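Local coordinates for organic hydroperoxide resistance protein OhrB (Bacillus subtilis, PDB 2BJO) that helps the bacterium resist organic hydroperoxides as a stress protein of the OsmC/Ohr family, whose members generally break down such peroxides with reactive cysteines, at residues G12-H17 with F27-P32; G57-H62 with N113-F118; G77-M82 with F90-T95. The protein carries 3 engineered substitutions. All coordinates share one frame; numbering follows the deposited sequence.

Contact 1: residues G12-H17 with F27-P32; sequences GGRAGH and FDIVMP
His17 and Asp28 are joined by a nearly straight hydrogen bond, ND1 to OD1, of 2.9 Å with 175° at the hydrogen. The two residues form an antiparallel non-hydrogen-bonded pair at the open end of the hairpin made by strands 17-20 and 26-28, within a three-stranded antiparallel sheet. OD1 lies in the plane of the imidazole, yet the ring meets the carboxylate from above its plane, the two planes being 72° apart. With CG anti to the backbone N (chi1 -175°), the His17 ring reaches back over the neighbouring strand, where Phe27 O sits 3.3 Å from His17 CG over one face, offset toward the rim. NE2 is hydrogen-bonded to Asp26 OD2, and a ring held between two carboxylates would probably tend toward the protonated form.

One step along, the main chain closes the pairing: Ile29 N donates to Gly16 O at 2.9 Å in an almost linear bond, although it comes from above the carbonyl plane. Next to this bond a water links the two segments. It donates to Arg14 O at 2.6 Å, accepts from Arg14 NE at 2.7 Å and donates only weakly to Val30 O. The bends in the Arg14 chain turn NE back toward its own carbonyl, within reach of that water, while its backbone N is hydrogen-bonded to Glu61 of the second subunit.

Apolar groups pack around these bonds. Ile29, which also packs on Ala54 of the second subunit, points into the turn and sets its CG2 branch 3.5 Å from Arg14 O. Met31 curls back from the far end, its terminal CE lying 3.5 Å from Arg14 O and 3.6 Å from Arg14 CB.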
# COMPACT_ATOMS: atom_id res chain seq x y z
N GLY A 12 -11.63 -13.37 1.80
CA GLY A 12 -11.74 -14.16 0.57
C GLY A 12 -10.83 -14.11 -0.64
O GLY A 12 -11.29 -14.43 -1.74
N GLY A 13 -9.58 -13.70 -0.45
CA GLY A 13 -8.59 -13.79 -1.52
C GLY A 13 -8.56 -12.86 -2.71
O GLY A 13 -8.73 -11.66 -2.52
N ARG A 14 -8.31 -13.40 -3.91
CA ARG A 14 -8.17 -12.54 -5.08
C ARG A 14 -9.50 -12.04 -5.68
O ARG A 14 -9.53 -11.13 -6.51
CB ARG A 14 -7.15 -13.06 -6.11
CG ARG A 14 -5.68 -12.58 -5.89
CD ARG A 14 -5.31 -11.10 -5.55
NE ARG A 14 -5.19 -10.08 -6.61
CZ ARG A 14 -4.08 -9.70 -7.25
NH1 ARG A 14 -2.87 -10.21 -7.01
NH2 ARG A 14 -4.14 -8.75 -8.19
N ALA A 15 -10.61 -12.65 -5.26
CA ALA A 15 -11.94 -12.20 -5.66
C ALA A 15 -12.66 -11.75 -4.40
O ALA A 15 -13.88 -11.85 -4.34
CB ALA A 15 -12.70 -13.31 -6.38
N GLY A 16 -11.94 -11.23 -3.41
CA GLY A 16 -12.58 -10.98 -2.13
C GLY A 16 -13.16 -9.60 -1.89
O GLY A 16 -13.65 -8.89 -2.78
N HIS A 17 -13.08 -9.17 -0.64
CA HIS A 17 -13.57 -7.84 -0.30
C HIS A 17 -12.76 -7.28 0.88
O HIS A 17 -12.35 -8.03 1.77
CB HIS A 17 -15.06 -8.02 -0.03
CG HIS A 17 -15.81 -6.75 0.22
ND1 HIS A 17 -16.58 -6.15 -0.74
CD2 HIS A 17 -15.88 -5.96 1.32
CE1 HIS A 17 -17.11 -5.04 -0.24
NE2 HIS A 17 -16.70 -4.90 1.01
N PHE A 27 -14.58 -2.24 -0.47
CA PHE A 27 -14.47 -2.59 -1.88
C PHE A 27 -14.28 -4.07 -2.09
O PHE A 27 -13.62 -4.74 -1.30
CB PHE A 27 -13.25 -1.98 -2.59
CG PHE A 27 -13.13 -0.50 -2.50
CD1 PHE A 27 -12.42 0.09 -1.46
CD2 PHE A 27 -13.74 0.31 -3.46
CE1 PHE A 27 -12.32 1.47 -1.39
CE2 PHE A 27 -13.66 1.70 -3.40
CZ PHE A 27 -12.95 2.27 -2.35
N ASP A 28 -14.83 -4.51 -3.22
CA ASP A 28 -14.42 -5.78 -3.78
C ASP A 28 -12.98 -5.69 -4.29
O ASP A 28 -12.54 -4.62 -4.68
CB ASP A 28 -15.29 -6.21 -4.95
CG ASP A 28 -16.74 -6.39 -4.58
OD1 ASP A 28 -16.98 -7.00 -3.53
OD2 ASP A 28 -17.63 -5.94 -5.33
N ILE A 29 -12.32 -6.85 -4.31
CA ILE A 29 -11.02 -7.08 -4.90
C ILE A 29 -11.37 -7.76 -6.21
O ILE A 29 -12.05 -8.79 -6.21
CB ILE A 29 -10.10 -7.93 -4.00
CG1 ILE A 29 -9.89 -7.22 -2.64
CG2 ILE A 29 -8.79 -8.25 -4.70
CD1 ILE A 29 -9.13 -5.88 -2.66
N VAL A 30 -10.89 -7.16 -7.30
CA VAL A 30 -11.25 -7.65 -8.63
C VAL A 30 -10.06 -8.18 -9.43
O VAL A 30 -8.91 -7.80 -9.27
CB VAL A 30 -11.98 -6.57 -9.52
CG1 VAL A 30 -13.36 -6.23 -8.93
CG2 VAL A 30 -11.11 -5.31 -9.81
N MET A 31 -10.41 -9.04 -10.37
CA MET A 31 -9.44 -9.74 -11.21
C MET A 31 -9.34 -8.97 -12.51
O MET A 31 -10.16 -8.08 -12.74
CB MET A 31 -9.93 -11.16 -11.48
CG MET A 31 -10.75 -11.73 -10.33
SD MET A 31 -10.32 -13.44 -10.01
CE MET A 31 -8.68 -13.08 -9.34
N PRO A 32 -8.32 -9.29 -13.34
CA PRO A 32 -8.14 -8.70 -14.66
C PRO A 32 -9.38 -8.67 -15.58
O PRO A 32 -9.45 -7.76 -16.38
CB PRO A 32 -6.99 -9.53 -15.23
CG PRO A 32 -6.15 -9.80 -14.03
CD PRO A 32 -7.19 -10.18 -13.01
O HOH W 1 -7.58 -9.99 -7.81

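Contact 2: residues G57-H62 with N113-F118; sequences GGALEH and NAAHEF
His62, whose backbone N donates to Gly58 O at 2.9 Å within helix 44-65, brings its ring against that of Phe118 on helix 105-118. Between the helices the contact is one of rings and methyl groups. The two rings make an offset stack, with centroids 4.3 Å apart and planes inclined by 24°. Phe118 leads with its CE1 corner, which lies over one face of the imidazole, off toward the rim, at 3.4 Å from His62 CE1. Both side chains leave their helices with CG anti to the backbone N (chi1 178° for His62 and 179° for Phe118), an orientation that turns each ring toward the facing helix.

Deeper in, the pairing is between small residues. Ala59 CB touches Phe118 CD2 at 3.6 Å and faces Ala115 CB at 4.0 Å; Ala115 CB in turn rests against the backbone N of Leu60, 3.7 Å away. Such short side chains let the axes of segments 57-62 and 113-118 approach to 8.2 Å. Ala59 also packs on Cys119, which is disulfide-bonded to Cys55, one turn earlier on helix 44-65. This join of helices 44-65 and 105-118 therefore borders the oxidised cysteine pair, and its chemistry is consistent with shape rather than directed polar bonds fitting these two segments together.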
# COMPACT_ATOMS: atom_id res chain seq x y z
N GLY A 57 3.63 12.59 -1.80
CA GLY A 57 3.10 13.94 -1.65
C GLY A 57 3.26 14.54 -0.26
O GLY A 57 3.61 15.73 -0.13
N GLY A 58 3.00 13.73 0.77
CA GLY A 58 3.20 14.18 2.15
C GLY A 58 4.66 14.47 2.44
O GLY A 58 5.00 15.46 3.10
N ALA A 59 5.53 13.60 1.93
CA ALA A 59 6.96 13.70 2.11
C ALA A 59 7.52 14.91 1.37
O ALA A 59 8.37 15.64 1.91
CB ALA A 59 7.60 12.41 1.68
N LEU A 60 7.02 15.14 0.16
CA LEU A 60 7.43 16.28 -0.66
C LEU A 60 7.01 17.61 0.02
O LEU A 60 7.77 18.57 0.09
CB LEU A 60 6.87 16.07 -2.07
CG LEU A 60 7.39 17.02 -3.14
CD1 LEU A 60 8.86 16.84 -3.50
CD2 LEU A 60 6.47 16.93 -4.35
N GLU A 61 5.79 17.64 0.55
CA GLU A 61 5.26 18.77 1.31
C GLU A 61 6.05 19.06 2.58
O GLU A 61 6.33 20.22 2.88
CB GLU A 61 3.82 18.51 1.73
CG GLU A 61 3.14 19.55 2.59
CD GLU A 61 1.77 19.03 2.97
OE1 GLU A 61 0.76 19.55 2.49
OE2 GLU A 61 1.66 18.05 3.74
N HIS A 62 6.39 18.01 3.32
CA HIS A 62 7.22 18.17 4.51
C HIS A 62 8.64 18.67 4.18
O HIS A 62 9.16 19.50 4.90
CB HIS A 62 7.27 16.83 5.29
CG HIS A 62 8.13 16.86 6.50
ND1 HIS A 62 9.51 16.74 6.45
CD2 HIS A 62 7.82 17.02 7.81
CE1 HIS A 62 10.01 16.82 7.67
NE2 HIS A 62 9.00 16.99 8.51
N ASN A 113 14.24 14.06 -4.36
CA ASN A 113 15.22 13.16 -3.76
C ASN A 113 15.05 13.15 -2.25
O ASN A 113 15.02 12.06 -1.67
CB ASN A 113 16.64 13.54 -4.13
CG ASN A 113 16.91 13.47 -5.62
OD1 ASN A 113 16.27 12.72 -6.34
ND2 ASN A 113 17.87 14.26 -6.09
N ALA A 114 14.94 14.32 -1.62
CA ALA A 114 14.73 14.38 -0.18
C ALA A 114 13.46 13.62 0.26
O ALA A 114 13.46 12.85 1.23
CB ALA A 114 14.75 15.84 0.26
N ALA A 115 12.38 13.83 -0.47
CA ALA A 115 11.12 13.13 -0.27
C ALA A 115 11.28 11.62 -0.34
O ALA A 115 10.66 10.91 0.44
CB ALA A 115 10.06 13.58 -1.27
N HIS A 116 12.10 11.12 -1.27
CA HIS A 116 12.34 9.69 -1.39
C HIS A 116 13.11 9.14 -0.21
O HIS A 116 13.04 7.96 0.07
CB HIS A 116 13.11 9.40 -2.68
CG HIS A 116 13.04 7.97 -3.13
ND1 HIS A 116 14.14 7.28 -3.60
CD2 HIS A 116 12.01 7.11 -3.18
CE1 HIS A 116 13.78 6.05 -3.93
NE2 HIS A 116 12.49 5.93 -3.69
N GLU A 117 13.88 9.96 0.49
CA GLU A 117 14.60 9.49 1.66
C GLU A 117 13.66 9.53 2.87
O GLU A 117 13.79 8.70 3.77
CB GLU A 117 15.94 10.26 1.80
CG GLU A 117 16.88 10.39 0.55
CD GLU A 117 16.83 9.35 -0.60
OE1 GLU A 117 16.82 9.74 -1.81
OE2 GLU A 117 16.80 8.12 -0.38
N PHE A 118 12.67 10.43 2.92
CA PHE A 118 11.71 10.55 4.02
C PHE A 118 10.45 9.67 4.02
O PHE A 118 10.08 9.15 5.06
CB PHE A 118 11.34 12.04 4.12
CG PHE A 118 10.35 12.42 5.18
CD1 PHE A 118 10.77 13.06 6.33
CD2 PHE A 118 8.99 12.15 5.03
CE1 PHE A 118 9.86 13.43 7.34
CE2 PHE A 118 8.09 12.52 6.01
CZ PHE A 118 8.51 13.15 7.17

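Contact 3: residues G77-M82 with F90-T95; sequences GQVSLM and FKIGVT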
# COMPACT_ATOMS: atom_id res chain seq x y z
N GLY A 77 1.25 7.68 -8.99
CA GLY A 77 1.87 6.41 -8.65
C GLY A 77 1.45 5.36 -9.68
O GLY A 77 0.25 5.24 -9.97
N GLN A 78 2.43 4.64 -10.21
CA GLN A 78 2.23 3.60 -11.22
C GLN A 78 2.88 2.30 -10.71
O GLN A 78 4.11 2.16 -10.64
CB GLN A 78 2.81 4.01 -12.57
CG GLN A 78 2.39 5.41 -13.00
CD GLN A 78 3.10 5.81 -14.27
OE1 GLN A 78 4.11 5.21 -14.62
NE2 GLN A 78 2.57 6.83 -14.95
N VAL A 79 2.03 1.35 -10.34
CA VAL A 79 2.48 0.12 -9.74
C VAL A 79 2.19 -1.03 -10.69
O VAL A 79 1.01 -1.30 -10.96
CB VAL A 79 1.78 -0.08 -8.37
CG1 VAL A 79 2.04 -1.51 -7.81
CG2 VAL A 79 2.20 0.98 -7.38
N SER A 80 3.23 -1.73 -11.13
CA SER A 80 3.08 -2.87 -12.04
C SER A 80 3.24 -4.24 -11.37
O SER A 80 4.18 -4.42 -10.58
CB SER A 80 4.08 -2.78 -13.20
OG SER A 80 3.91 -1.58 -13.94
N LEU A 81 2.34 -5.17 -11.68
CA LEU A 81 2.54 -6.57 -11.31
C LEU A 81 3.36 -7.21 -12.42
O LEU A 81 3.08 -7.02 -13.60
CB LEU A 81 1.25 -7.36 -11.13
CG LEU A 81 1.35 -8.75 -10.52
CD1 LEU A 81 1.82 -8.69 -9.07
CD2 LEU A 81 -0.04 -9.37 -10.67
N MET A 82 4.35 -7.99 -12.01
CA MET A 82 5.32 -8.60 -12.91
C MET A 82 5.66 -10.03 -12.49
O MET A 82 5.52 -10.40 -11.34
CB MET A 82 6.62 -7.82 -12.88
CG MET A 82 6.47 -6.33 -13.01
SD MET A 82 8.14 -5.71 -12.86
CE MET A 82 7.87 -4.24 -13.84
N PHE A 90 5.47 -13.79 -8.43
CA PHE A 90 5.23 -12.41 -8.81
C PHE A 90 5.97 -11.42 -7.92
O PHE A 90 6.38 -11.70 -6.80
CB PHE A 90 3.75 -12.04 -8.69
CG PHE A 90 2.87 -12.91 -9.53
CD1 PHE A 90 2.27 -14.03 -8.98
CD2 PHE A 90 2.67 -12.60 -10.87
CE1 PHE A 90 1.47 -14.85 -9.77
CE2 PHE A 90 1.88 -13.39 -11.67
CZ PHE A 90 1.27 -14.52 -11.13
N LYS A 91 6.14 -10.23 -8.49
CA LYS A 91 6.72 -9.07 -7.81
C LYS A 91 6.17 -7.79 -8.41
O LYS A 91 5.55 -7.78 -9.49
CB LYS A 91 8.25 -9.06 -7.87
CG LYS A 91 8.85 -9.11 -9.27
CD LYS A 91 10.38 -8.97 -9.32
CE LYS A 91 11.24 -9.24 -8.07
NZ LYS A 91 12.73 -8.91 -8.23
N ILE A 92 6.45 -6.72 -7.68
CA ILE A 92 6.05 -5.34 -7.94
C ILE A 92 7.14 -4.43 -8.48
O ILE A 92 8.30 -4.53 -8.09
CB ILE A 92 5.55 -4.78 -6.55
CG1 ILE A 92 4.18 -5.39 -6.23
CG2 ILE A 92 5.54 -3.28 -6.37
CD1 ILE A 92 3.13 -5.28 -7.29
N GLY A 93 6.72 -3.52 -9.35
CA GLY A 93 7.52 -2.44 -9.97
C GLY A 93 6.79 -1.14 -9.68
O GLY A 93 5.55 -1.11 -9.63
N VAL A 94 7.52 -0.06 -9.45
CA VAL A 94 6.89 1.23 -9.12
C VAL A 94 7.51 2.39 -9.90
O VAL A 94 8.72 2.53 -9.85
CB VAL A 94 6.98 1.61 -7.61
CG1 VAL A 94 6.27 2.93 -7.31
CG2 VAL A 94 6.36 0.55 -6.69
N THR A 95 6.70 3.22 -10.56
CA THR A 95 7.13 4.51 -11.07
C THR A 95 6.29 5.61 -10.41
O THR A 95 5.08 5.46 -10.22
CB THR A 95 7.15 4.50 -12.62
OG1 THR A 95 8.20 3.61 -13.04
CG2 THR A 95 7.45 5.87 -13.20
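Met82 and Gly93 show how a long side chain can occupy the hollow above a glycine. With its chain extended beyond CG (chi2 177°), Met82 runs across to the neighbouring strand and brings its methyl CE to 4.3 Å from Gly93 CA. Further along the same face, Gln78 and Thr95 lie side by side, pointing the same way, and the amide oxygen OE1 of Gln78 rests 3.7 Å from Thr95 CG2; the NE2 end turns to Glu76 instead. Ser80, between these two bumps, is lower, and its OG is hydrogen-bonded to Thr5 of the second subunit.

These residues belong to the beta hairpin of strands 74-84 and 89-99, here in regular antiparallel pairing. Three hydrogen-bonded pairs, Gln78 with Thr95, Ser80 with Gly93 and Met82 with Lys91, each contribute two backbone bonds; the longest is Gly93 N to Ser80 O at 3.0 Å. Along its other edge strand 74-84 pairs with a strand of the second subunit, so the sheet continues through the dimer interface.

The opposite face is apolar. Ile92 pushes CD1 between two neighbours on the facing strand, 4.0 Å from Val79 CG1 and 4.1 Å from Leu81 CD1. In Ile92, chi1 of -74° sets CG1 anti to the carbonyl carbon and chi2 of -52° then bends CD1 to 3.6 Å from Ser80 O. Val94 fits beside Val79 through their CG2 methyls. Helix 44-65 lies over this surface, with Phe48 and Ala49 against Val79, and Glu45 against Leu81 and Ile92. At the hairpin-loop end Phe90 CB packs on Leu81 CD1 at 3.9 Å, while Met82 O lies near the plane of the Phe90 ring, 3.6 Å from its CD2.

Overall arrangement
The three contacts differ in burial. Contact 1 is a surface contact at the open end of a hairpin and relies on a histidine-carboxylate bond and a water; contact 2 is buried and is made by methyls and rings between helices; contact 3, partly buried, combines a full backbone ladder with one apolar face. Helix 44-65 is shared by contacts 2 and 3, supplying half of the one and covering the other; contact 1 precedes it in the chain. Contact 3 is nested within the loop that contact 2 closes, whereas contact 1 lies some 32 Å from contact 2, centre to centre. All three touch the second subunit.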